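Side-chain contacts in regulatory protein E2 (Bovine papillomavirus type 1, PDB 2JEX), which regulates viral transcription and probably helps protein E1 to initiate viral DNA replication, the chain here being its N-terminal transactivation domain: residues A35-N40 and E74-L79; L42-R47 and V64-A69; V119-D122 and S126-N129; N129-Y134 and S171-E176. The protein carries 1 engineered substitution. All coordinates share one frame; numbering follows the deposited sequence.

Contact 1: A35-N40 and E74-L79; sequences AVRTEN and EMQLSL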
loop_
_atom_site.group_PDB
_atom_site.type_symbol
_atom_site.label_atom_id
_atom_site.label_comp_id
_atom_site.label_asym_id
_atom_site.label_seq_id
_atom_site.Cartn_x
_atom_site.Cartn_y
_atom_site.Cartn_z
ATOM N N ALA A 35 -1.139 -3.117 -17.518
ATOM C CA ALA A 35 -1.892 -4.264 -17.993
ATOM C C ALA A 35 -3.151 -4.495 -17.161
ATOM O O ALA A 35 -4.169 -4.931 -17.696
ATOM C CB ALA A 35 -1.019 -5.503 -17.999
ATOM N N VAL A 36 -3.082 -4.199 -15.862
ATOM C CA VAL A 36 -4.274 -4.247 -14.997
ATOM C C VAL A 36 -5.278 -3.191 -15.454
ATOM O O VAL A 36 -6.481 -3.459 -15.528
ATOM C CB VAL A 36 -3.950 -4.079 -13.481
ATOM C CG1 VAL A 36 -5.239 -4.149 -12.641
ATOM C CG2 VAL A 36 -2.965 -5.159 -12.992
ATOM N N ARG A 37 -4.757 -2.010 -15.790
ATOM C CA ARG A 37 -5.537 -0.890 -16.305
ATOM C C ARG A 37 -6.265 -1.255 -17.597
ATOM O O ARG A 37 -7.478 -1.063 -17.710
ATOM C CB ARG A 37 -4.612 0.296 -16.552
ATOM C CG ARG A 37 -5.278 1.476 -17.223
ATOM C CD ARG A 37 -4.306 2.621 -17.379
ATOM N NE ARG A 37 -4.944 3.807 -17.946
ATOM C CZ ARG A 37 -4.363 4.998 -18.029
ATOM N NH1 ARG A 37 -3.125 5.160 -17.590
ATOM N NH2 ARG A 37 -5.016 6.026 -18.560
ATOM N N THR A 38 -5.504 -1.764 -18.565
ATOM C CA THR A 38 -6.029 -2.217 -19.840
ATOM C C THR A 38 -7.156 -3.239 -19.631
ATOM O O THR A 38 -8.260 -3.013 -20.101
ATOM C CB THR A 38 -4.886 -2.758 -20.750
ATOM O OG1 THR A 38 -3.874 -1.751 -20.871
ATOM C CG2 THR A 38 -5.398 -3.142 -22.154
ATOM N N GLU A 39 -6.896 -4.310 -18.876
ATOM C CA GLU A 39 -7.904 -5.358 -18.624
ATOM C C GLU A 39 -9.224 -4.806 -18.085
ATOM O O GLU A 39 -10.292 -5.096 -18.616
ATOM C CB GLU A 39 -7.369 -6.442 -17.673
ATOM C CG GLU A 39 -8.422 -7.491 -17.278
ATOM C CD GLU A 39 -7.915 -8.522 -16.275
ATOM O OE1 GLU A 39 -6.864 -8.295 -15.642
ATOM O OE2 GLU A 39 -8.572 -9.570 -16.117
ATOM N N ASN A 40 -9.144 -4.002 -17.040
ATOM C CA ASN A 40 -10.341 -3.482 -16.414
ATOM C C ASN A 40 -11.008 -2.362 -17.178
ATOM O O ASN A 40 -12.206 -2.138 -17.010
ATOM C CB ASN A 40 -10.059 -3.097 -14.968
ATOM C CG ASN A 40 -9.765 -4.297 -14.127
ATOM O OD1 ASN A 40 -10.672 -5.028 -13.735
ATOM N ND2 ASN A 40 -8.490 -4.544 -13.880
ATOM N N GLU A 74 -3.938 4.938 -11.006
ATOM C CA GLU A 74 -3.228 5.572 -9.896
ATOM C C GLU A 74 -1.857 4.952 -9.614
ATOM O O GLU A 74 -0.888 5.677 -9.345
ATOM C CB GLU A 74 -4.075 5.554 -8.622
ATOM C CG GLU A 74 -3.398 6.227 -7.454
ATOM C CD GLU A 74 -4.325 6.493 -6.294
ATOM O OE1 GLU A 74 -5.505 6.075 -6.351
ATOM O OE2 GLU A 74 -3.864 7.122 -5.316
ATOM N N MET A 75 -1.796 3.622 -9.661
ATOM C CA MET A 75 -0.547 2.899 -9.465
ATOM C C MET A 75 0.410 3.156 -10.624
ATOM O O MET A 75 1.561 3.533 -10.412
ATOM C CB MET A 75 -0.795 1.392 -9.273
ATOM C CG MET A 75 -1.543 1.016 -7.993
ATOM S SD MET A 75 -0.802 1.585 -6.435
ATOM C CE MET A 75 0.317 0.223 -6.086
ATOM N N GLN A 76 -0.079 2.985 -11.845
ATOM C CA GLN A 76 0.719 3.232 -13.045
ATOM C C GLN A 76 1.386 4.610 -13.065
ATOM O O GLN A 76 2.608 4.709 -13.201
ATOM C CB GLN A 76 -0.128 3.070 -14.300
ATOM C CG GLN A 76 0.648 3.372 -15.564
ATOM C CD GLN A 76 -0.218 3.461 -16.808
ATOM O OE1 GLN A 76 -1.348 2.993 -16.833
ATOM N NE2 GLN A 76 0.335 4.040 -17.864
ATOM N N LEU A 77 0.567 5.659 -12.943
ATOM C CA LEU A 77 1.040 7.049 -12.988
ATOM C C LEU A 77 1.975 7.368 -11.833
ATOM O O LEU A 77 3.002 8.009 -12.034
ATOM C CB LEU A 77 -0.134 8.036 -13.017
ATOM C CG LEU A 77 -1.128 7.888 -14.175
ATOM C CD1 LEU A 77 -2.205 8.964 -14.136
ATOM C CD2 LEU A 77 -0.425 7.867 -15.536
ATOM N N SER A 78 1.622 6.895 -10.637
ATOM C CA SER A 78 2.449 7.081 -9.444
ATOM C C SER A 78 3.814 6.441 -9.618
ATOM O O SER A 78 4.842 7.073 -9.356
ATOM C CB SER A 78 1.762 6.519 -8.195
ATOM O OG SER A 78 0.687 7.351 -7.786
ATOM N N LEU A 79 3.813 5.193 -10.076
ATOM C CA LEU A 79 5.059 4.470 -10.302
ATOM C C LEU A 79 5.903 5.086 -11.408
ATOM O O LEU A 79 7.134 5.100 -11.303
ATOM C CB LEU A 79 4.803 2.982 -10.576
ATOM C CG LEU A 79 4.142 2.181 -9.448
ATOM C CD1 LEU A 79 3.700 0.818 -9.947
ATOM C CD2 LEU A 79 5.070 2.035 -8.211
#

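Contact 2: L42-R47 and V64-A69; sequences LLYAAR and VCQERA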
loop_
_atom_site.group_PDB
_atom_site.type_symbol
_atom_site.label_atom_id
_atom_site.label_comp_id
_atom_site.label_asym_id
_atom_site.label_seq_id
_atom_site.Cartn_x
_atom_site.Cartn_y
_atom_site.Cartn_z
ATOM N N LEU A 42 -11.106 -2.392 -20.606
ATOM C CA LEU A 42 -11.801 -3.113 -21.671
ATOM C C LEU A 42 -13.068 -3.743 -21.112
ATOM O O LEU A 42 -14.135 -3.655 -21.715
ATOM C CB LEU A 42 -10.911 -4.202 -22.289
ATOM C CG LEU A 42 -9.531 -3.866 -22.870
ATOM C CD1 LEU A 42 -8.687 -5.130 -22.894
ATOM C CD2 LEU A 42 -9.613 -3.235 -24.269
ATOM N N LEU A 43 -12.927 -4.349 -19.939
ATOM C CA LEU A 43 -14.018 -5.013 -19.245
ATOM C C LEU A 43 -15.120 -4.030 -18.870
ATOM O O LEU A 43 -16.308 -4.345 -18.995
ATOM C CB LEU A 43 -13.488 -5.740 -17.996
ATOM C CG LEU A 43 -12.653 -7.013 -18.168
ATOM C CD1 LEU A 43 -12.213 -7.520 -16.805
ATOM C CD2 LEU A 43 -13.418 -8.106 -18.924
ATOM N N TYR A 44 -14.719 -2.837 -18.430
ATOM C CA TYR A 44 -15.669 -1.781 -18.101
ATOM C C TYR A 44 -16.387 -1.303 -19.354
ATOM O O TYR A 44 -17.607 -1.131 -19.348
ATOM C CB TYR A 44 -14.966 -0.614 -17.388
ATOM C CG TYR A 44 -15.879 0.552 -17.076
ATOM C CD1 TYR A 44 -16.820 0.472 -16.048
ATOM C CD2 TYR A 44 -15.798 1.742 -17.809
ATOM C CE1 TYR A 44 -17.665 1.541 -15.765
ATOM C CE2 TYR A 44 -16.634 2.821 -17.530
ATOM C CZ TYR A 44 -17.569 2.710 -16.510
ATOM O OH TYR A 44 -18.401 3.770 -16.228
ATOM N N ALA A 45 -15.624 -1.109 -20.430
ATOM C CA ALA A 45 -16.181 -0.709 -21.714
ATOM C C ALA A 45 -17.153 -1.768 -22.264
ATOM O O ALA A 45 -18.161 -1.430 -22.871
ATOM C CB ALA A 45 -15.069 -0.438 -22.710
ATOM N N ALA A 46 -16.832 -3.039 -22.042
ATOM C CA ALA A 46 -17.696 -4.146 -22.422
ATOM C C ALA A 46 -19.018 -4.097 -21.650
ATOM O O ALA A 46 -20.083 -4.283 -22.234
ATOM C CB ALA A 46 -16.983 -5.470 -22.188
ATOM N N ARG A 47 -18.927 -3.824 -20.344
ATOM C CA ARG A 47 -20.083 -3.692 -19.452
ATOM C C ARG A 47 -21.073 -2.589 -19.877
ATOM O O ARG A 47 -22.305 -2.810 -19.888
ATOM C CB ARG A 47 -19.595 -3.490 -18.013
ATOM C CG ARG A 47 -20.575 -3.922 -16.928
ATOM C CD ARG A 47 -21.097 -5.358 -17.111
ATOM N NE ARG A 47 -22.493 -5.427 -16.681
ATOM C CZ ARG A 47 -23.526 -5.697 -17.481
ATOM N NH1 ARG A 47 -23.348 -5.964 -18.776
ATOM N NH2 ARG A 47 -24.752 -5.721 -16.975
ATOM N N VAL A 64 -17.133 -2.549 -10.319
ATOM C CA VAL A 64 -15.947 -3.317 -9.967
ATOM C C VAL A 64 -14.819 -3.075 -10.971
ATOM O O VAL A 64 -13.691 -2.760 -10.564
ATOM C CB VAL A 64 -16.281 -4.824 -9.854
ATOM C CG1 VAL A 64 -15.026 -5.681 -9.836
ATOM C CG2 VAL A 64 -17.130 -5.084 -8.621
ATOM N N CYS A 65 -15.123 -3.223 -12.269
ATOM C CA CYS A 65 -14.160 -2.952 -13.342
ATOM C C CYS A 65 -13.657 -1.511 -13.260
ATOM O O CYS A 65 -12.478 -1.254 -13.447
ATOM C CB CYS A 65 -14.795 -3.140 -14.726
ATOM S SG CYS A 65 -15.381 -4.774 -15.185
ATOM N N GLN A 66 -14.582 -0.588 -13.015
ATOM C CA GLN A 66 -14.305 0.835 -12.906
ATOM C C GLN A 66 -13.312 1.137 -11.777
ATOM O O GLN A 66 -12.416 1.973 -11.928
ATOM C CB GLN A 66 -15.618 1.596 -12.690
ATOM C CG GLN A 66 -15.483 3.101 -12.623
ATOM C CD GLN A 66 -16.818 3.803 -12.452
ATOM O OE1 GLN A 66 -17.622 3.446 -11.585
ATOM N NE2 GLN A 66 -17.054 4.823 -13.270
ATOM N N GLU A 67 -13.464 0.435 -10.658
ATOM C CA GLU A 67 -12.614 0.647 -9.491
ATOM C C GLU A 67 -11.223 0.072 -9.692
ATOM O O GLU A 67 -10.218 0.753 -9.413
ATOM C CB GLU A 67 -13.262 0.066 -8.237
ATOM C CG GLU A 67 -13.007 0.895 -6.986
ATOM C CD GLU A 67 -13.093 2.406 -7.238
ATOM O OE1 GLU A 67 -14.053 2.870 -7.914
ATOM O OE2 GLU A 67 -12.188 3.128 -6.757
ATOM N N ARG A 68 -11.173 -1.168 -10.189
ATOM C CA ARG A 68 -9.903 -1.845 -10.496
ATOM C C ARG A 68 -9.066 -1.103 -11.530
ATOM O O ARG A 68 -7.835 -1.059 -11.418
ATOM C CB ARG A 68 -10.124 -3.302 -10.903
ATOM C CG ARG A 68 -10.495 -4.230 -9.702
ATOM C CD ARG A 68 -10.962 -5.616 -10.165
ATOM N NE ARG A 68 -11.420 -6.450 -9.054
ATOM C CZ ARG A 68 -12.177 -7.546 -9.183
ATOM N NH1 ARG A 68 -12.577 -7.961 -10.384
ATOM N NH2 ARG A 68 -12.547 -8.228 -8.106
ATOM N N ALA A 69 -9.728 -0.470 -12.488
ATOM C CA ALA A 69 -9.035 0.325 -13.497
ATOM C C ALA A 69 -8.505 1.635 -12.916
ATOM O O ALA A 69 -7.404 2.080 -13.257
ATOM C CB ALA A 69 -9.963 0.610 -14.699
#

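Contact 3: V119-D122 and S126-N129; sequences VEFD and SNTN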
loop_
_atom_site.group_PDB
_atom_site.type_symbol
_atom_site.label_atom_id
_atom_site.label_comp_id
_atom_site.label_asym_id
_atom_site.label_seq_id
_atom_site.Cartn_x
_atom_site.Cartn_y
_atom_site.Cartn_z
ATOM N N VAL A 119 1.842 -3.996 20.959
ATOM C CA VAL A 119 1.315 -3.185 22.054
ATOM C C VAL A 119 0.606 -4.077 23.073
ATOM O O VAL A 119 -0.256 -4.882 22.718
ATOM C CB VAL A 119 0.378 -2.044 21.564
ATOM C CG1 VAL A 119 -0.067 -1.173 22.741
ATOM C CG2 VAL A 119 1.091 -1.175 20.553
ATOM N N GLU A 120 0.994 -3.929 24.331
ATOM C CA GLU A 120 0.404 -4.678 25.434
ATOM C C GLU A 120 -0.418 -3.712 26.272
ATOM O O GLU A 120 0.061 -2.643 26.648
ATOM C CB GLU A 120 1.503 -5.332 26.279
ATOM C CG GLU A 120 0.999 -6.154 27.455
ATOM C CD GLU A 120 2.025 -6.242 28.577
ATOM O OE1 GLU A 120 2.209 -5.237 29.297
ATOM O OE2 GLU A 120 2.644 -7.311 28.747
ATOM N N PHE A 121 -1.651 -4.091 26.579
ATOM C CA PHE A 121 -2.594 -3.117 27.115
ATOM C C PHE A 121 -2.684 -2.926 28.629
ATOM O O PHE A 121 -2.395 -1.835 29.122
ATOM C CB PHE A 121 -3.958 -3.233 26.422
ATOM C CG PHE A 121 -3.904 -2.843 24.976
ATOM C CD1 PHE A 121 -3.857 -3.808 23.987
ATOM C CD2 PHE A 121 -3.816 -1.496 24.608
ATOM C CE1 PHE A 121 -3.769 -3.449 22.642
ATOM C CE2 PHE A 121 -3.727 -1.123 23.266
ATOM C CZ PHE A 121 -3.703 -2.102 22.280
ATOM N N ASP A 122 -3.055 -3.927 29.403
ATOM C CA ASP A 122 -3.305 -3.573 30.821
ATOM C C ASP A 122 -2.239 -4.075 31.794
ATOM O O ASP A 122 -2.544 -4.448 32.924
ATOM C CB ASP A 122 -4.736 -3.965 31.241
ATOM C CG ASP A 122 -5.786 -3.014 30.668
ATOM O OD1 ASP A 122 -5.596 -1.790 30.793
ATOM O OD2 ASP A 122 -6.794 -3.478 30.089
ATOM N N SER A 126 -1.614 -11.169 27.891
ATOM C CA SER A 126 -2.648 -11.754 27.036
ATOM C C SER A 126 -3.529 -10.669 26.417
ATOM O O SER A 126 -4.352 -10.967 25.561
ATOM C CB SER A 126 -3.506 -12.761 27.815
ATOM O OG SER A 126 -4.308 -12.096 28.785
ATOM N N ASN A 127 -3.367 -9.422 26.859
ATOM C CA ASN A 127 -4.077 -8.281 26.258
ATOM C C ASN A 127 -3.133 -7.468 25.366
ATOM O O ASN A 127 -2.500 -6.495 25.794
ATOM C CB ASN A 127 -4.749 -7.408 27.329
ATOM C CG ASN A 127 -5.727 -6.384 26.746
ATOM O OD1 ASN A 127 -6.194 -5.494 27.459
ATOM N ND2 ASN A 127 -6.034 -6.499 25.455
ATOM N N THR A 128 -3.103 -7.881 24.103
ATOM C CA THR A 128 -2.051 -7.557 23.157
ATOM C C THR A 128 -2.639 -7.219 21.780
ATOM O O THR A 128 -3.748 -7.651 21.443
ATOM C CB THR A 128 -1.061 -8.758 23.099
ATOM O OG1 THR A 128 -0.013 -8.555 24.064
ATOM C CG2 THR A 128 -0.456 -8.940 21.758
ATOM N N ASN A 129 -1.913 -6.410 21.010
ATOM C CA ASN A 129 -2.215 -6.192 19.601
ATOM C C ASN A 129 -0.940 -5.858 18.851
ATOM O O ASN A 129 0.023 -5.378 19.443
ATOM C CB ASN A 129 -3.250 -5.083 19.415
ATOM C CG ASN A 129 -4.153 -5.313 18.197
ATOM O OD1 ASN A 129 -4.902 -4.427 17.808
ATOM N ND2 ASN A 129 -4.077 -6.500 17.594
#

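Contact 4: N129-Y134 and S171-E176; sequences NWYTVY and SAFGDE. Engineered in segment 171-176: Ala172 (natural residue Arg).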
loop_
_atom_site.group_PDB
_atom_site.type_symbol
_atom_site.label_atom_id
_atom_site.label_comp_id
_atom_site.label_asym_id
_atom_site.label_seq_id
_atom_site.Cartn_x
_atom_site.Cartn_y
_atom_site.Cartn_z
ATOM N N ASN A 129 -1.913 -6.410 21.010
ATOM C CA ASN A 129 -2.215 -6.192 19.601
ATOM C C ASN A 129 -0.940 -5.858 18.851
ATOM O O ASN A 129 0.023 -5.378 19.443
ATOM C CB ASN A 129 -3.250 -5.083 19.415
ATOM C CG ASN A 129 -4.153 -5.313 18.197
ATOM O OD1 ASN A 129 -4.902 -4.427 17.808
ATOM N ND2 ASN A 129 -4.077 -6.500 17.594
ATOM N N TRP A 130 -0.916 -6.150 17.553
ATOM C CA TRP A 130 0.286 -5.924 16.771
ATOM C C TRP A 130 0.037 -5.144 15.484
ATOM O O TRP A 130 -1.032 -5.223 14.899
ATOM C CB TRP A 130 1.088 -7.224 16.556
ATOM C CG TRP A 130 0.312 -8.442 16.119
ATOM C CD1 TRP A 130 -0.372 -8.596 14.956
ATOM C CD2 TRP A 130 0.182 -9.690 16.827
ATOM N NE1 TRP A 130 -0.942 -9.846 14.900
ATOM C CE2 TRP A 130 -0.619 -10.536 16.036
ATOM C CE3 TRP A 130 0.652 -10.164 18.062
ATOM C CZ2 TRP A 130 -0.954 -11.846 16.426
ATOM C CZ3 TRP A 130 0.313 -11.473 18.458
ATOM C CH2 TRP A 130 -0.480 -12.296 17.633
ATOM N N TYR A 131 1.027 -4.341 15.099
ATOM C CA TYR A 131 0.926 -3.387 13.986
ATOM C C TYR A 131 2.148 -3.522 13.088
ATOM O O TYR A 131 3.282 -3.584 13.572
ATOM C CB TYR A 131 0.824 -1.949 14.524
ATOM C CG TYR A 131 -0.254 -1.785 15.583
ATOM C CD1 TYR A 131 -0.011 -2.118 16.915
ATOM C CD2 TYR A 131 -1.526 -1.329 15.244
ATOM C CE1 TYR A 131 -1.008 -2.003 17.879
ATOM C CE2 TYR A 131 -2.518 -1.204 16.201
ATOM C CZ TYR A 131 -2.248 -1.542 17.517
ATOM O OH TYR A 131 -3.233 -1.415 18.463
ATOM N N THR A 132 1.917 -3.572 11.780
ATOM C CA THR A 132 3.001 -3.645 10.801
ATOM C C THR A 132 3.428 -2.234 10.433
ATOM O O THR A 132 2.615 -1.435 9.963
ATOM C CB THR A 132 2.576 -4.428 9.552
ATOM O OG1 THR A 132 2.157 -5.739 9.948
ATOM C CG2 THR A 132 3.731 -4.547 8.548
ATOM N N VAL A 133 4.702 -1.932 10.683
ATOM C CA VAL A 133 5.280 -0.619 10.394
ATOM C C VAL A 133 6.375 -0.755 9.335
ATOM O O VAL A 133 7.129 -1.725 9.332
ATOM C CB VAL A 133 5.825 0.054 11.680
ATOM C CG1 VAL A 133 6.366 1.458 11.397
ATOM C CG2 VAL A 133 4.723 0.141 12.716
ATOM N N TYR A 134 6.445 0.218 8.434
ATOM C CA TYR A 134 7.422 0.211 7.343
ATOM C C TYR A 134 8.508 1.251 7.582
ATOM O O TYR A 134 8.210 2.413 7.847
ATOM C CB TYR A 134 6.720 0.396 5.984
ATOM C CG TYR A 134 5.838 -0.787 5.638
ATOM C CD1 TYR A 134 4.481 -0.804 5.975
ATOM C CD2 TYR A 134 6.370 -1.909 5.011
ATOM C CE1 TYR A 134 3.672 -1.901 5.678
ATOM C CE2 TYR A 134 5.573 -3.012 4.715
ATOM C CZ TYR A 134 4.231 -3.006 5.057
ATOM O OH TYR A 134 3.453 -4.108 4.761
ATOM N N SER A 171 -1.240 7.279 13.525
ATOM C CA SER A 171 -1.972 6.432 14.448
ATOM C C SER A 171 -1.704 6.919 15.866
ATOM O O SER A 171 -0.618 7.438 16.166
ATOM C CB SER A 171 -1.521 4.985 14.284
ATOM O OG SER A 171 -2.511 4.072 14.719
ATOM N N ALA A 172 -2.702 6.798 16.732
ATOM C CA ALA A 172 -2.541 7.157 18.135
ATOM C C ALA A 172 -2.831 5.940 18.996
ATOM O O ALA A 172 -3.909 5.356 18.898
ATOM C CB ALA A 172 -3.474 8.300 18.498
ATOM N N PHE A 173 -1.883 5.558 19.842
ATOM C CA PHE A 173 -2.087 4.391 20.704
ATOM C C PHE A 173 -3.135 4.615 21.802
ATOM O O PHE A 173 -3.724 3.661 22.314
ATOM C CB PHE A 173 -0.762 3.879 21.289
ATOM C CG PHE A 173 0.143 3.229 20.279
ATOM C CD1 PHE A 173 -0.367 2.354 19.318
ATOM C CD2 PHE A 173 1.509 3.478 20.296
ATOM C CE1 PHE A 173 0.473 1.748 18.380
ATOM C CE2 PHE A 173 2.353 2.881 19.370
ATOM C CZ PHE A 173 1.827 2.009 18.409
ATOM N N GLY A 174 -3.374 5.875 22.145
ATOM C CA GLY A 174 -4.411 6.223 23.100
ATOM C C GLY A 174 -5.790 5.904 22.570
ATOM O O GLY A 174 -6.690 5.592 23.345
ATOM N N ASP A 175 -5.954 5.993 21.249
ATOM C CA ASP A 175 -7.190 5.572 20.590
ATOM C C ASP A 175 -7.309 4.040 20.569
ATOM O O ASP A 175 -8.411 3.502 20.617
ATOM C CB ASP A 175 -7.293 6.142 19.162
ATOM C CG ASP A 175 -7.510 7.675 19.128
ATOM O OD1 ASP A 175 -6.937 8.322 18.223
ATOM O OD2 ASP A 175 -8.248 8.237 19.976
ATOM N N GLU A 176 -6.176 3.342 20.491
ATOM C CA GLU A 176 -6.159 1.874 20.552
ATOM C C GLU A 176 -6.495 1.360 21.953
ATOM O O GLU A 176 -7.288 0.429 22.103
ATOM C CB GLU A 176 -4.815 1.323 20.079
ATOM C CG GLU A 176 -4.506 1.615 18.605
ATOM C CD GLU A 176 -5.566 1.074 17.636
ATOM O OE1 GLU A 176 -6.288 1.895 17.027
ATOM O OE2 GLU A 176 -5.685 -0.161 17.484
#

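Contact 1: A35-N40 and E74-L79
On the surface of the three-helix bundle that makes up the helical half of the transactivation domain, Arg37 of helix 26-48 reaches across to Gln76 of helix 62-83. The backbones are well apart at this point, with 8.2 Å between Arg37 CA and Gln76 CA, and two long side chains span the gap. Arg37 runs out straight from CG to NE, its CG lying opposite the backbone N (chi1 174°), while Gln76 is likewise extended, and the two cross at nearly a right angle. Arg37 NH1 donates to Gln76 OE1 over 2.9 Å, and the N-H points almost straight at the oxygen (164°). The oxygen sits in the guanidinium plane, at its edge, but the donor arrives from above the plane of the amide carbonyl, 53° out of it. Arg37 CD is modelled unusually close, 3.0 Å from Gln76 OE1, a distance to be read with caution. Leu77 flanks the pair loosely, its CD2 4.3 Å from Arg37 NH1. On its other atom the amide is tied down as well, since Gln76 NE2 is hydrogen-bonded to Gln80 OE1 one turn further along the helix, which helps to fix its rotation. The cross-helix bond joins a charged donor to a neutral acceptor: the guanidinium probably polarises the amide carbonyl, but a neutral amide cannot cancel the positive charge of Arg37.

Contact 2: L42-R47 and V64-A69
Tyr44 of helix 26-48 lies along Cys65 and Gln66 of helix 62-83, and its atoms can be taken in order. Its CB meets Cys65 CB at 3.7 Å, where the two helices come close enough for Tyr44 CA and Cys65 CA to be 5.1 Å apart. With CG opposite the backbone N (chi1 177°), the ring swings over to the Gln66 side. There CD1 touches Gln66 CB at 3.7 Å, and CE1 rests on the same methylene while also approaching Gln66 CD at 4.1 Å. Cys65 CB stays at the ring edge, near its plane. Further out, Tyr44 CZ is 3.9 Å from Gln66 NE2. At the tip Tyr44 OH comes to 3.4 Å from Gln66 NE2, but the angle is too poor for a hydrogen bond. The two side chains therefore run side by side in the same direction, ring and amide planes only 21° apart, and meet by packing. One residue earlier, Leu43 CB fits against Cys65 SG at 3.5 Å, giving the thiol an apolar neighbour. The helix segments pass nearly antiparallel (154° between directions), with axes 8.4 Å apart at the closest. Around them, Leu43 also reaches Leu8 of helix 4-21, Pro60 from the intervening loop touches both Leu43 and Cys65, and Ser62 at the start of helix 62-83 lies against Tyr44.

Contact 3: V119-D122 and S126-N129
Phe121 CG lies beside its own backbone N (chi1 -67°), which carries the ring alongside residues 127-129, while Asn127 holds CG opposite its backbone N (chi1 -168°), which lays the amide group against the phenylalanine: Asn127 CG is 3.6 Å from Phe121 CB. The ring then continues along the strand, with Phe121 CD1 3.5 Å from Asn127 O and Phe121 CE1 3.7 Å from Asn129 CB, the latter at the ring edge. Beneath these side chains runs the end of the beta hairpin of strands 110-120 and 128-140. Val119 and Asn129 form a hydrogen-bonded antiparallel pair, Val119 N to Asn129 O at 2.7 Å and Asn129 N to Val119 O at 2.8 Å. Glu120 and Thr128, a non-hydrogen-bonded pair, place their side chains on the other face from Val119 and Asn129. Past them, Phe121 N still reaches Asn127 O at 2.7 Å. Glu120 CA approaches that same carbonyl oxygen at 3.4 Å in a CA-H...O contact. Asp122, at the turn, has its main polar partners in Thr182 and Thr183. Neutral backbone N-H...O=C bonds thus hold the hairpin end, and Asn127 O, beside the apolar Phe121 ring, takes both the Phe121 N-H and the weaker Glu120 CA-H.

Contact 4: N129-Y134 and S171-E176
Tyr131 and Glu176 come at each other from opposite directions and join by a hydrogen bond, Tyr131 OH donating to Glu176 OE2 over 2.9 Å. Glu176 holds CG anti to its carbonyl carbon, which sets it 3.3 Å from Tyr131 OH, and the bend at chi2 (-58°) turns the carboxylate to bring OE2 to the hydroxyl. The carboxylate then stands almost square to the ring. The hydroxyl uses the anti side of OE2, a little out of the carboxylate plane, while OE2 itself lies at the ring edge, 3.6 Å from Tyr131 CE2. Tyr131 in turn keeps CG anti to its carbonyl carbon (chi1 -51°), beside the backbone N. These residues belong to strand 128-140 of the antiparallel sheet and to the start of helix 173-180, which packs on the face of the sheet carrying Tyr131. That first turn is only weakly bonded: the carbonyl of Ala172, an engineered residue, receives weak bonds from Asp175 N at 3.2 Å and Glu176 N at 3.4 Å. Phe173 takes the tyrosine from another side, over one face of its ring near the rim, with Phe173 CE1 4.1 Å from Tyr131 CE1. The rings slide past each other in opposite directions with planes 55° apart, an oblique aromatic pair. Phe173 is buried, and it also touches Leu157 of strand 157-161 and Tyr186 and Val188 of strand 186-189.

After helix 4-21 the chain enters helix 26-48, where contact 1 opens and contact 2 follows about two turns later. Returning along helix 62-83, it closes contact 2 first and contact 1 after it, so the shorter loop sits within the longer; the two touch where Asn40 packs on Arg68 and Ala69. Both belong to the helical bundle. The beta half comes next in series: contact 3 closes the short turn between strands 110-120 and 128-140, and contact 4 starts from the shared Asn129, closing a longer, strand-rich loop at helix 173-180. Val119 touches both Tyr131 and Phe173, joining contacts 3 and 4, whereas the centres of contacts 1 and 3 are about 40 Å apart.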